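Lmo0547 protein (Listeria monocytogenes, PDB 4R9N) probably acts as a DNA-binding transcriptional regulator of the SorC family, in which a putative sugar-binding domain is likely to sense a carbohydrate effector. Local coordinates at residues F15-A20 and A233-G238; K61-F66 and V219-G224; T79-I84 and S136-E141; F188-A191 and E195-T198. All blocks are in the same frame, centred on the assembly; numbering follows the deposited sequence. Where two conformers were deposited one is given.

Interaction 1. Residues F15-A20 and A233-G238; sequences FGLEEA and AALNAG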
loop_
_atom_site.group_PDB
_atom_site.type_symbol
_atom_site.label_atom_id
_atom_site.label_comp_id
_atom_site.label_asym_id
_atom_site.label_seq_id
_atom_site.Cartn_x
_atom_site.Cartn_y
_atom_site.Cartn_z
ATOM N N PHE A 15 7.154 12.259 12.394
ATOM C CA PHE A 15 7.407 11.877 11.001
ATOM C C PHE A 15 7.053 12.952 9.982
ATOM O O PHE A 15 7.256 12.750 8.805
ATOM C CB PHE A 15 6.676 10.594 10.710
ATOM C CG PHE A 15 7.153 9.451 11.547
ATOM C CD1 PHE A 15 8.423 8.997 11.410
ATOM C CD2 PHE A 15 6.328 8.848 12.473
ATOM C CE1 PHE A 15 8.894 7.958 12.171
ATOM C CE2 PHE A 15 6.797 7.825 13.258
ATOM C CZ PHE A 15 8.083 7.359 13.086
ATOM N N GLY A 16 6.521 14.086 10.405
ATOM C CA GLY A 16 6.090 15.105 9.444
ATOM C C GLY A 16 4.902 14.646 8.594
ATOM O O GLY A 16 4.863 14.921 7.385
ATOM N N LEU A 17 3.933 13.937 9.199
ATOM C CA LEU A 17 2.726 13.553 8.489
ATOM C C LEU A 17 1.671 14.636 8.358
ATOM O O LEU A 17 1.493 15.511 9.208
ATOM C CB LEU A 17 2.088 12.321 9.130
ATOM C CG LEU A 17 3.076 11.135 9.274
ATOM C CD1 LEU A 17 2.587 10.131 10.296
ATOM C CD2 LEU A 17 3.337 10.474 7.931
ATOM N N GLU A 18 0.893 14.518 7.302
ATOM C CA GLU A 18 -0.330 15.284 7.153
ATOM C C GLU A 18 -1.347 14.857 8.234
ATOM O O GLU A 18 -2.025 15.712 8.887
ATOM C CB GLU A 18 -0.855 15.066 5.725
ATOM C CG GLU A 18 -2.166 15.734 5.374
ATOM C CD GLU A 18 -2.661 15.337 3.982
ATOM O OE1 GLU A 18 -1.848 14.865 3.151
ATOM O OE2 GLU A 18 -3.876 15.460 3.726
ATOM N N GLU A 19 -1.479 13.559 8.446
ATOM C CA GLU A 19 -2.391 13.038 9.440
ATOM C C GLU A 19 -2.034 11.646 9.915
ATOM O O GLU A 19 -1.574 10.806 9.137
ATOM C CB GLU A 19 -3.843 13.029 8.924
ATOM C CG GLU A 19 -4.836 12.641 10.029
ATOM C CD GLU A 19 -6.297 12.591 9.603
ATOM O OE1 GLU A 19 -6.590 12.637 8.378
ATOM O OE2 GLU A 19 -7.195 12.526 10.510
ATOM N N ALA A 20 -2.269 11.378 11.185
ATOM C CA ALA A 20 -2.162 10.036 11.747
ATOM C C ALA A 20 -3.498 9.664 12.363
ATOM O O ALA A 20 -4.060 10.445 13.147
ATOM C CB ALA A 20 -0.992 9.942 12.732
ATOM N N ALA A 233 11.212 3.170 8.137
ATOM C CA ALA A 233 11.976 3.610 7.004
ATOM C C ALA A 233 11.120 4.336 5.970
ATOM O O ALA A 233 11.545 5.348 5.373
ATOM C CB ALA A 233 12.708 2.409 6.374
ATOM N N ALA A 234 9.929 3.811 5.699
ATOM C CA ALA A 234 9.077 4.458 4.747
ATOM C C ALA A 234 8.663 5.869 5.175
ATOM O O ALA A 234 8.586 6.801 4.349
ATOM C CB ALA A 234 7.846 3.588 4.496
ATOM N N LEU A 235 8.337 5.985 6.432
ATOM C CA LEU A 235 7.892 7.252 7.032
ATOM C C LEU A 235 9.010 8.277 7.019
ATOM O O LEU A 235 8.786 9.402 6.587
ATOM C CB LEU A 235 7.428 7.081 8.470
ATOM C CG LEU A 235 6.099 6.388 8.657
ATOM C CD1 LEU A 235 5.876 5.948 10.089
ATOM C CD2 LEU A 235 4.956 7.258 8.133
ATOM N N ASN A 236 10.218 7.847 7.385
ATOM C CA ASN A 236 11.415 8.741 7.334
ATOM C C ASN A 236 11.772 9.261 5.940
ATOM O O ASN A 236 12.228 10.416 5.801
ATOM C CB ASN A 236 12.647 8.043 7.958
ATOM C CG ASN A 236 12.501 7.853 9.468
ATOM O OD1 ASN A 236 11.710 8.536 10.119
ATOM N ND2 ASN A 236 13.259 6.926 10.025
ATOM N N ALA A 237 11.522 8.438 4.918
ATOM C CA ALA A 237 11.756 8.805 3.542
ATOM C C ALA A 237 10.667 9.671 2.937
ATOM O O ALA A 237 10.758 10.048 1.775
ATOM C CB ALA A 237 11.896 7.540 2.701
ATOM N N GLY A 238 9.601 9.953 3.681
ATOM C CA GLY A 238 8.549 10.794 3.163
ATOM C C GLY A 238 7.701 10.130 2.107
ATOM O O GLY A 238 7.156 10.793 1.233
#

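Interaction 2. Residues K61-F66 and V219-G224; sequences KTIRKF and VALANG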
loop_
_atom_site.group_PDB
_atom_site.type_symbol
_atom_site.label_atom_id
_atom_site.label_comp_id
_atom_site.label_asym_id
_atom_site.label_seq_id
_atom_site.Cartn_x
_atom_site.Cartn_y
_atom_site.Cartn_z
ATOM N N LYS A 61 -3.192 -8.345 1.804
ATOM C CA LYS A 61 -4.182 -8.739 2.764
ATOM C C LYS A 61 -4.810 -7.580 3.499
ATOM O O LYS A 61 -6.004 -7.614 3.749
ATOM C CB LYS A 61 -3.623 -9.746 3.801
ATOM C CG LYS A 61 -3.279 -11.095 3.199
ATOM C CD LYS A 61 -2.586 -12.034 4.205
ATOM C CE LYS A 61 -2.500 -13.407 3.590
ATOM N NZ LYS A 61 -1.868 -14.390 4.494
ATOM N N THR A 62 -4.021 -6.586 3.901
ATOM C CA THR A 62 -4.560 -5.486 4.649
ATOM C C THR A 62 -5.545 -4.611 3.811
ATOM O O THR A 62 -6.664 -4.246 4.229
ATOM C CB THR A 62 -3.406 -4.619 5.217
ATOM O OG1 THR A 62 -2.546 -5.410 6.072
ATOM C CG2 THR A 62 -3.953 -3.562 6.009
ATOM N N ILE A 63 -5.141 -4.304 2.615
ATOM C CA ILE A 63 -6.037 -3.593 1.685
ATOM C C ILE A 63 -7.295 -4.433 1.321
ATOM O O ILE A 63 -8.363 -3.870 1.159
ATOM C CB ILE A 63 -5.250 -3.160 0.462
ATOM C CG1 ILE A 63 -4.246 -2.069 0.926
ATOM C CG2 ILE A 63 -6.158 -2.526 -0.589
ATOM C CD1 ILE A 63 -3.222 -1.849 -0.083
ATOM N N ARG A 64 -7.138 -5.750 1.161
ATOM C CA ARG A 64 -8.307 -6.622 0.934
ATOM C C ARG A 64 -9.341 -6.482 2.087
ATOM O O ARG A 64 -10.536 -6.298 1.862
ATOM C CB ARG A 64 -7.858 -8.037 0.709
ATOM C CG ARG A 64 -9.012 -9.008 0.596
ATOM C CD ARG A 64 -9.566 -8.894 -0.816
ATOM N NE ARG A 64 -10.749 -8.119 -0.832
ATOM C CZ ARG A 64 -11.470 -7.847 -1.901
ATOM N NH1 ARG A 64 -12.597 -7.182 -1.698
ATOM N NH2 ARG A 64 -11.075 -8.203 -3.127
ATOM N N LYS A 65 -8.862 -6.527 3.333
ATOM C CA LYS A 65 -9.720 -6.303 4.468
ATOM C C LYS A 65 -10.404 -4.917 4.453
ATOM O O LYS A 65 -11.602 -4.778 4.710
ATOM C CB LYS A 65 -8.933 -6.559 5.767
ATOM C CG LYS A 65 -8.677 -8.035 6.025
ATOM C CD LYS A 65 -7.715 -8.288 7.182
ATOM C CE LYS A 65 -7.469 -9.801 7.401
ATOM N NZ LYS A 65 -8.745 -10.484 7.777
ATOM N N PHE A 66 -9.624 -3.889 4.191
ATOM C CA PHE A 66 -10.155 -2.522 4.011
ATOM C C PHE A 66 -11.282 -2.524 3.021
ATOM O O PHE A 66 -12.357 -1.969 3.251
ATOM C CB PHE A 66 -9.020 -1.602 3.589
ATOM C CG PHE A 66 -9.443 -0.266 3.077
ATOM C CD1 PHE A 66 -9.785 0.767 3.945
ATOM C CD2 PHE A 66 -9.470 -0.023 1.719
ATOM C CE1 PHE A 66 -10.133 2.011 3.447
ATOM C CE2 PHE A 66 -9.831 1.206 1.233
ATOM C CZ PHE A 66 -10.176 2.218 2.112
ATOM N N VAL A 219 -1.769 7.200 1.600
ATOM C CA VAL A 219 -2.203 6.663 2.844
ATOM C C VAL A 219 -1.682 5.257 3.015
ATOM O O VAL A 219 -1.836 4.447 2.091
ATOM C CB VAL A 219 -3.726 6.562 2.858
ATOM C CG1 VAL A 219 -4.161 6.016 4.205
ATOM C CG2 VAL A 219 -4.321 7.919 2.589
ATOM N N ALA A 220 -1.036 4.975 4.133
ATOM C CA ALA A 220 -0.588 3.634 4.428
ATOM C C ALA A 220 -1.318 3.048 5.617
ATOM O O ALA A 220 -1.592 3.734 6.692
ATOM C CB ALA A 220 0.904 3.627 4.657
ATOM N N LEU A 221 -1.673 1.790 5.436
ATOM C CA LEU A 221 -2.314 0.965 6.462
ATOM C C LEU A 221 -1.316 -0.092 6.892
ATOM O O LEU A 221 -0.859 -0.830 6.031
ATOM C CB LEU A 221 -3.482 0.229 5.804
ATOM C CG LEU A 221 -4.847 0.864 5.616
ATOM C CD1 LEU A 221 -4.806 2.320 5.265
ATOM C CD2 LEU A 221 -5.675 0.086 4.595
ATOM N N ALA A 222 -0.977 -0.220 8.176
ATOM C CA ALA A 222 -0.030 -1.277 8.573
ATOM C C ALA A 222 -0.376 -1.837 9.934
ATOM O O ALA A 222 -0.822 -1.118 10.813
ATOM C CB ALA A 222 1.394 -0.753 8.606
ATOM N N ASN A 223 -0.084 -3.116 10.135
ATOM C CA ASN A 223 -0.224 -3.682 11.472
ATOM C C ASN A 223 0.840 -4.725 11.723
ATOM O O ASN A 223 1.284 -5.409 10.775
ATOM C CB ASN A 223 -1.590 -4.336 11.626
ATOM C CG ASN A 223 -1.896 -4.728 13.075
ATOM O OD1 ASN A 223 -1.725 -3.935 14.018
ATOM N ND2 ASN A 223 -2.326 -5.961 13.257
ATOM N N GLY A 224 1.204 -4.891 12.997
ATOM C CA GLY A 224 2.091 -5.969 13.394
ATOM C C GLY A 224 3.474 -5.459 13.639
ATOM O O GLY A 224 4.097 -4.784 12.816
HETATM O O HOH W 1 -0.768 -5.074 7.980
#

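Interaction 3. Residues T79-I84 and S136-E141; sequences TIIPLI and SEVLEE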
loop_
_atom_site.group_PDB
_atom_site.type_symbol
_atom_site.label_atom_id
_atom_site.label_comp_id
_atom_site.label_asym_id
_atom_site.label_seq_id
_atom_site.Cartn_x
_atom_site.Cartn_y
_atom_site.Cartn_z
ATOM N N THR A 79 -12.791 7.763 -10.280
ATOM C CA THR A 79 -12.114 6.684 -11.014
ATOM C C THR A 79 -11.070 6.033 -10.124
ATOM O O THR A 79 -10.237 6.728 -9.563
ATOM C CB THR A 79 -11.466 7.231 -12.297
ATOM O OG1 THR A 79 -12.514 7.822 -13.073
ATOM C CG2 THR A 79 -10.823 6.152 -13.129
ATOM N N ILE A 80 -11.165 4.711 -9.976
ATOM C CA ILE A 80 -10.221 3.889 -9.173
ATOM C C ILE A 80 -9.252 3.173 -10.112
ATOM O O ILE A 80 -9.695 2.555 -11.113
ATOM C CB ILE A 80 -11.004 2.840 -8.353
ATOM C CG1 ILE A 80 -12.071 3.521 -7.544
ATOM C CG2 ILE A 80 -10.073 2.076 -7.395
ATOM C CD1 ILE A 80 -12.952 2.509 -6.832
ATOM N N ILE A 81 -7.967 3.266 -9.792
ATOM C CA ILE A 81 -6.880 2.780 -10.635
ATOM C C ILE A 81 -5.985 1.825 -9.824
ATOM O O ILE A 81 -5.448 2.202 -8.773
ATOM C CB ILE A 81 -5.950 3.926 -11.079
ATOM C CG1 ILE A 81 -6.736 5.124 -11.605
ATOM C CG2 ILE A 81 -4.879 3.437 -12.061
ATOM C CD1 ILE A 81 -7.321 4.900 -12.954
ATOM N N PRO A 82 -5.742 0.614 -10.351
ATOM C CA PRO A 82 -4.806 -0.307 -9.669
ATOM C C PRO A 82 -3.385 0.176 -9.917
ATOM O O PRO A 82 -3.074 0.679 -11.045
ATOM C CB PRO A 82 -5.090 -1.675 -10.368
ATOM C CG PRO A 82 -5.679 -1.326 -11.633
ATOM C CD PRO A 82 -6.414 -0.022 -11.486
ATOM N N LEU A 83 -2.556 0.114 -8.886
ATOM C CA LEU A 83 -1.216 0.648 -8.972
ATOM C C LEU A 83 -0.187 -0.479 -9.262
ATOM O O LEU A 83 1.014 -0.207 -9.287
ATOM C CB LEU A 83 -0.846 1.364 -7.713
ATOM C CG LEU A 83 -1.704 2.581 -7.441
ATOM C CD1 LEU A 83 -1.345 3.195 -6.104
ATOM C CD2 LEU A 83 -1.658 3.590 -8.533
ATOM N N ILE A 84 -0.666 -1.722 -9.409
ATOM C CA ILE A 84 0.249 -2.867 -9.603
ATOM C C ILE A 84 -0.543 -3.909 -10.383
ATOM O O ILE A 84 -1.746 -3.989 -10.221
ATOM C CB ILE A 84 0.762 -3.450 -8.280
ATOM C CG1 ILE A 84 1.738 -4.590 -8.590
ATOM C CG2 ILE A 84 -0.328 -3.901 -7.327
ATOM C CD1 ILE A 84 2.729 -4.749 -7.558
ATOM N N SER A 136 0.289 1.052 -20.694
ATOM C CA SER A 136 0.943 2.325 -20.482
ATOM C C SER A 136 -0.082 3.376 -20.004
ATOM O O SER A 136 0.220 4.161 -19.135
ATOM C CB SER A 136 1.641 2.833 -21.765
ATOM O OG SER A 136 2.368 4.019 -21.441
ATOM N N GLU A 137 -1.277 3.408 -20.580
ATOM C CA GLU A 137 -2.212 4.436 -20.150
ATOM C C GLU A 137 -2.698 4.252 -18.727
ATOM O O GLU A 137 -2.848 5.250 -17.998
ATOM C CB GLU A 137 -3.408 4.599 -21.071
ATOM C CG GLU A 137 -4.547 5.470 -20.478
ATOM C CD GLU A 137 -4.204 6.930 -20.030
ATOM O OE1 GLU A 137 -3.038 7.333 -19.732
ATOM O OE2 GLU A 137 -5.175 7.721 -19.934
ATOM N N VAL A 138 -2.909 3.010 -18.301
ATOM C CA VAL A 138 -3.291 2.803 -16.913
ATOM C C VAL A 138 -2.136 3.125 -15.952
ATOM O O VAL A 138 -2.397 3.680 -14.872
ATOM C CB VAL A 138 -3.864 1.391 -16.730
ATOM C CG1 VAL A 138 -4.158 1.124 -15.251
ATOM C CG2 VAL A 138 -5.161 1.266 -17.539
ATOM N N LEU A 139 -0.901 2.779 -16.295
ATOM C CA LEU A 139 0.213 3.179 -15.481
ATOM C C LEU A 139 0.270 4.692 -15.371
ATOM O O LEU A 139 0.544 5.212 -14.294
ATOM C CB LEU A 139 1.545 2.616 -15.965
ATOM C CG LEU A 139 1.707 1.091 -15.925
ATOM C CD1 LEU A 139 3.014 0.677 -16.624
ATOM C CD2 LEU A 139 1.614 0.617 -14.489
ATOM N N GLU A 140 0.101 5.420 -16.496
ATOM C CA GLU A 140 0.164 6.879 -16.395
ATOM C C GLU A 140 -0.953 7.480 -15.557
ATOM O O GLU A 140 -0.749 8.444 -14.806
ATOM C CB GLU A 140 0.163 7.497 -17.787
ATOM C CG GLU A 140 1.424 7.194 -18.586
ATOM C CD GLU A 140 2.690 7.713 -17.923
ATOM O OE1 GLU A 140 2.659 8.737 -17.164
ATOM O OE2 GLU A 140 3.725 7.071 -18.166
ATOM N N GLU A 141 -2.146 6.927 -15.670
ATOM C CA GLU A 141 -3.277 7.283 -14.783
ATOM C C GLU A 141 -2.969 7.023 -13.330
ATOM O O GLU A 141 -3.268 7.871 -12.476
ATOM C CB GLU A 141 -4.561 6.572 -15.221
ATOM C CG GLU A 141 -5.097 7.147 -16.508
ATOM C CD GLU A 141 -6.097 6.280 -17.292
ATOM O OE1 GLU A 141 -6.424 5.131 -16.904
ATOM O OE2 GLU A 141 -6.512 6.749 -18.388
HETATM O O HOH W 2 -1.410 2.238 -12.503
#

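Interaction 4. Residues F188-A191 and E195-T198; sequences FFTA and EAKT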
loop_
_atom_site.group_PDB
_atom_site.type_symbol
_atom_site.label_atom_id
_atom_site.label_comp_id
_atom_site.label_asym_id
_atom_site.label_seq_id
_atom_site.Cartn_x
_atom_site.Cartn_y
_atom_site.Cartn_z
ATOM N N PHE A 188 10.931 -2.912 -3.227
ATOM C CA PHE A 188 11.735 -3.281 -2.043
ATOM C C PHE A 188 12.749 -2.216 -1.786
ATOM O O PHE A 188 13.520 -1.889 -2.688
ATOM C CB PHE A 188 12.395 -4.610 -2.364
ATOM C CG PHE A 188 11.404 -5.695 -2.451
ATOM C CD1 PHE A 188 10.944 -6.321 -1.298
ATOM C CD2 PHE A 188 10.862 -6.080 -3.686
ATOM C CE1 PHE A 188 9.980 -7.313 -1.349
ATOM C CE2 PHE A 188 9.885 -7.051 -3.726
ATOM C CZ PHE A 188 9.455 -7.670 -2.570
ATOM N N PHE A 189 12.722 -1.622 -0.601
ATOM C CA PHE A 189 13.540 -0.479 -0.284
ATOM C C PHE A 189 14.481 -0.756 0.877
ATOM O O PHE A 189 14.270 -1.618 1.720
ATOM C CB PHE A 189 12.683 0.784 -0.010
ATOM C CG PHE A 189 11.642 0.593 1.052
ATOM C CD1 PHE A 189 10.341 0.178 0.705
ATOM C CD2 PHE A 189 11.931 0.819 2.382
ATOM C CE1 PHE A 189 9.328 0.074 1.691
ATOM C CE2 PHE A 189 10.944 0.679 3.370
ATOM C CZ PHE A 189 9.614 0.332 3.018
ATOM N N THR A 190 15.591 -0.046 0.829
ATOM C CA THR A 190 16.579 -0.014 1.880
ATOM C C THR A 190 16.176 0.947 2.994
ATOM O O THR A 190 15.138 1.584 2.920
ATOM C CB THR A 190 17.946 0.389 1.293
ATOM O OG1 THR A 190 17.797 1.542 0.465
ATOM C CG2 THR A 190 18.489 -0.756 0.414
ATOM N N ALA A 191 17.026 1.067 4.019
ATOM C CA ALA A 191 16.729 1.888 5.174
ATOM C C ALA A 191 16.474 3.351 4.826
ATOM O O ALA A 191 15.801 4.058 5.562
ATOM C CB ALA A 191 17.854 1.781 6.195
ATOM N N GLU A 195 14.515 2.512 -3.506
ATOM C CA GLU A 195 14.429 1.157 -4.062
ATOM C C GLU A 195 15.819 0.579 -4.110
ATOM O O GLU A 195 16.748 1.254 -4.597
ATOM C CB GLU A 195 13.854 1.147 -5.482
ATOM C CG GLU A 195 12.397 1.513 -5.470
ATOM C CD GLU A 195 11.631 1.189 -6.736
ATOM O OE1 GLU A 195 11.952 0.184 -7.429
ATOM O OE2 GLU A 195 10.661 1.949 -7.006
ATOM N N ALA A 196 15.977 -0.659 -3.632
ATOM C CA ALA A 196 17.225 -1.361 -3.785
ATOM C C ALA A 196 17.545 -1.630 -5.262
ATOM O O ALA A 196 16.651 -1.794 -6.131
ATOM C CB ALA A 196 17.240 -2.663 -2.991
ATOM N N LYS A 197 18.849 -1.685 -5.545
ATOM C CA LYS A 197 19.320 -2.117 -6.852
ATOM C C LYS A 197 19.285 -3.629 -6.935
ATOM O O LYS A 197 20.226 -4.280 -6.543
ATOM C CB LYS A 197 20.741 -1.625 -7.082
ATOM C CG LYS A 197 20.838 -0.099 -7.187
ATOM C CD LYS A 197 22.172 0.245 -7.844
ATOM C CE LYS A 197 22.628 1.682 -7.619
ATOM N NZ LYS A 197 22.404 2.485 -8.859
ATOM N N THR A 198 18.197 -4.160 -7.443
ATOM C CA THR A 198 17.951 -5.576 -7.439
ATOM C C THR A 198 16.995 -5.842 -8.561
ATOM O O THR A 198 16.136 -5.006 -8.897
ATOM C CB THR A 198 17.451 -6.109 -6.046
ATOM O OG1 THR A 198 17.389 -7.533 -6.071
ATOM C CG2 THR A 198 16.069 -5.609 -5.696
HETATM O O HOH W 3 18.836 1.707 -2.205
#

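Interaction 1. Residues F15-A20 and A233-G238
Leu235 presses on one face of the Phe15 ring and uses its two methyl branches for different partners. CD1 stands over the middle of the ring as a CH-pi contact, 3.8 Å from the Phe15 centroid and only 10° off the ring normal. CB of the same leucine lies over that face too, near the rim, with Leu235 CB 3.6 Å from Phe15 CD1. The other branch points to the neighbouring leucine, where Leu235 CD2 meets Leu17 CD2 at 3.6 Å, the two side chains crossing at about a right angle. In Leu235, CG is anti to the carbonyl carbon (chi1 -73°), and this together with the extended second torsion (chi2 166°) lets one residue serve both the ring and Leu17. At the ring's edge, in its plane, Asn236 OD1 comes within 3.5 Å of Phe15 CE1, the amide plane tilted moderately from that of the ring. The carbonyl oxygen thus faces the C-H rim, which is probably mildly favourable, on the more exposed side of the contact. Each helix ends close to its contact residues: Gly16 follows Phe15 with positive phi, and Gly238 ends the other helix in a Schellman motif, Gly238 N bonding to Leu235 O at 3.1 Å. The contact therefore pairs the C-terminal ends of helices 3-15 and 228-236. Ile243 of strand 242-246 touches both Leu17 and Leu235 and continues the apolar patch inward, toward the edge where strand 19-23 joins the parallel sheet.

Interaction 2. Residues K61-F66 and V219-G224
Helix 61-66 runs across strand 219-221 at 101° between their N-to-C directions, the axes 9.6 Å apart at their closest, and Thr62 and Leu221 bring the backbones nearest, CA to CA 7.1 Å. This is helix-on-sheet packing within a Rossmann-like alpha/beta domain. Leu221 projects into the helix face and divides its atoms among three residues. Its CB meets the methyl of Thr62 (Thr62 CG2 to Leu221 CB 3.8 Å), while its CD2 lies against the start of the Phe66 side chain, 3.9 Å from Phe66 CB, and more loosely near Ile63 CG1. Phe66 extends with CG anti to the backbone N (chi1 167°), crossing Leu221 at about a right angle. The Thr62 torsion that turns CG2 to the leucine leaves OG1 directed to a water, 2.6 Å away; the same water accepts a hydrogen bond from Asn223 N at 3.0 Å and so bridges the helix to the loop at Asn223. Around this core, Phe66 and Leu221 both rest on Ile149 of strand 147-151, Leu221 also touches Val244 of strand 242-246, and Leu34 of helix 30-49 packs on Thr62 and Asn223.

Interaction 3. Residues T79-I84 and S136-E141
A connection between parallel strands of the Rossmann-like sheet supplies this contact: helix 133-143 lies on the route from strand 110-111 to strand 147-151, and Val138 and Glu141 on it pack over Ile81 of strand 79-82. The axes of strand 79-82 and helix 136-141 pass 8.3 Å apart at 111° between their N-to-C directions. Ile81 points at the helix and splits its two branches along it. CG2, anti to the backbone N, comes to the helix backbone, 3.8 Å from Val138 O, and to the valine methyl CG1 at 4.0 Å; the two side chains slide past each other in opposite directions. The longer branch bends at CG1 (chi2 -74°), bringing CD1 against the root of the glutamate, Ile81 CD1 to Glu141 CB 3.9 Å. Glu141 crosses the isoleucine at about a right angle; its carboxylate stays alongside, Glu141 OE1 4.1 Å from Ile81 CD1, and OE1 has a long, weak ion pair with Lys112. Beside this packing a water joins the two backbones, donating to Pro82 O at 2.7 Å and to Val138 O at 2.9 Å. It thus links the C-terminal end of the strand to the helix side facing it, so the two carbonyl oxygens share one water. Leu55 of the adjacent strand 54-57 bonds to the backbone of Ile81, and Lys112 touches its side chain. On the other side of the sheet Ile80 meets Cys100 and Leu103 of helix 96-107, so strand 79-82 is sandwiched between helix layers.

Interaction 4. Residues F188-A191 and E195-T198
The peptide carbonyl of Phe188 is the flat group that receives this contact: Ala196 N donates to Phe188 O from within the carbonyl plane, at 2.9 Å and with a nearly straight N-H...O angle of 165°. The motif is a single beta bridge, Phe189 with Glu195, between the second strand of the two-stranded antiparallel sheet 180-184/187-190 and the loop that follows it after a short turn. The two phenylalanine rings of the strand lead away from the loop and find their cover outside it. Phe188 packs on Pro155, Asp183 and Ile200, and Phe189 on Val181 and Ile184 of strand 180-184 and on Ala233 and Ala234 of helix 228-236. The CA atoms of Phe189 and Glu195 approach to 4.2 Å. Phe188 O takes a second, softer contact from Glu195 CA at 3.5 Å, a CA-H...O approach beside the true hydrogen bond. Glu195 itself turns its side chain away, OE1 in a salt bridge with Arg187 NH1 and OE2 accepting from Leu209 N. Thr190 OG1 sits between backbone N and carbonyl carbon (chi1 48°), with Asp192 OD1 as its strongest polar partner and a hydrogen bond to Lys194 O as well. Thr190 OG1 also accepts from a water at 2.9 Å, which donates at 3.2 Å to Glu195 O and so bridges the strand to the backbone of Glu195. Next to it the methyls meet, Thr190 CG2 to Ala196 CB at 4.1 Å.

How the interactions relate
Interactions 1, 2 and 3 all reach the same parallel sheet, at strands 19-23, 217-221 and 79-82, whereas interaction 4 belongs to the small antiparallel sheet. Interactions 2 and 3 are buried helix-on-strand contacts, apolar in the middle with one bridging water beside them; interaction 1, partly buried, joins two helix ends without water, through a leucine and an aromatic face. Interaction 4, also partly buried, is mainly a backbone contact. Segment 219-224 runs on into helix 228-236, linking interactions 2 and 1 along the chain. Interactions 1 and 4 touch through helix 228-236, which packs on strand 180-184 as well as on strand 242-246 of the parallel sheet.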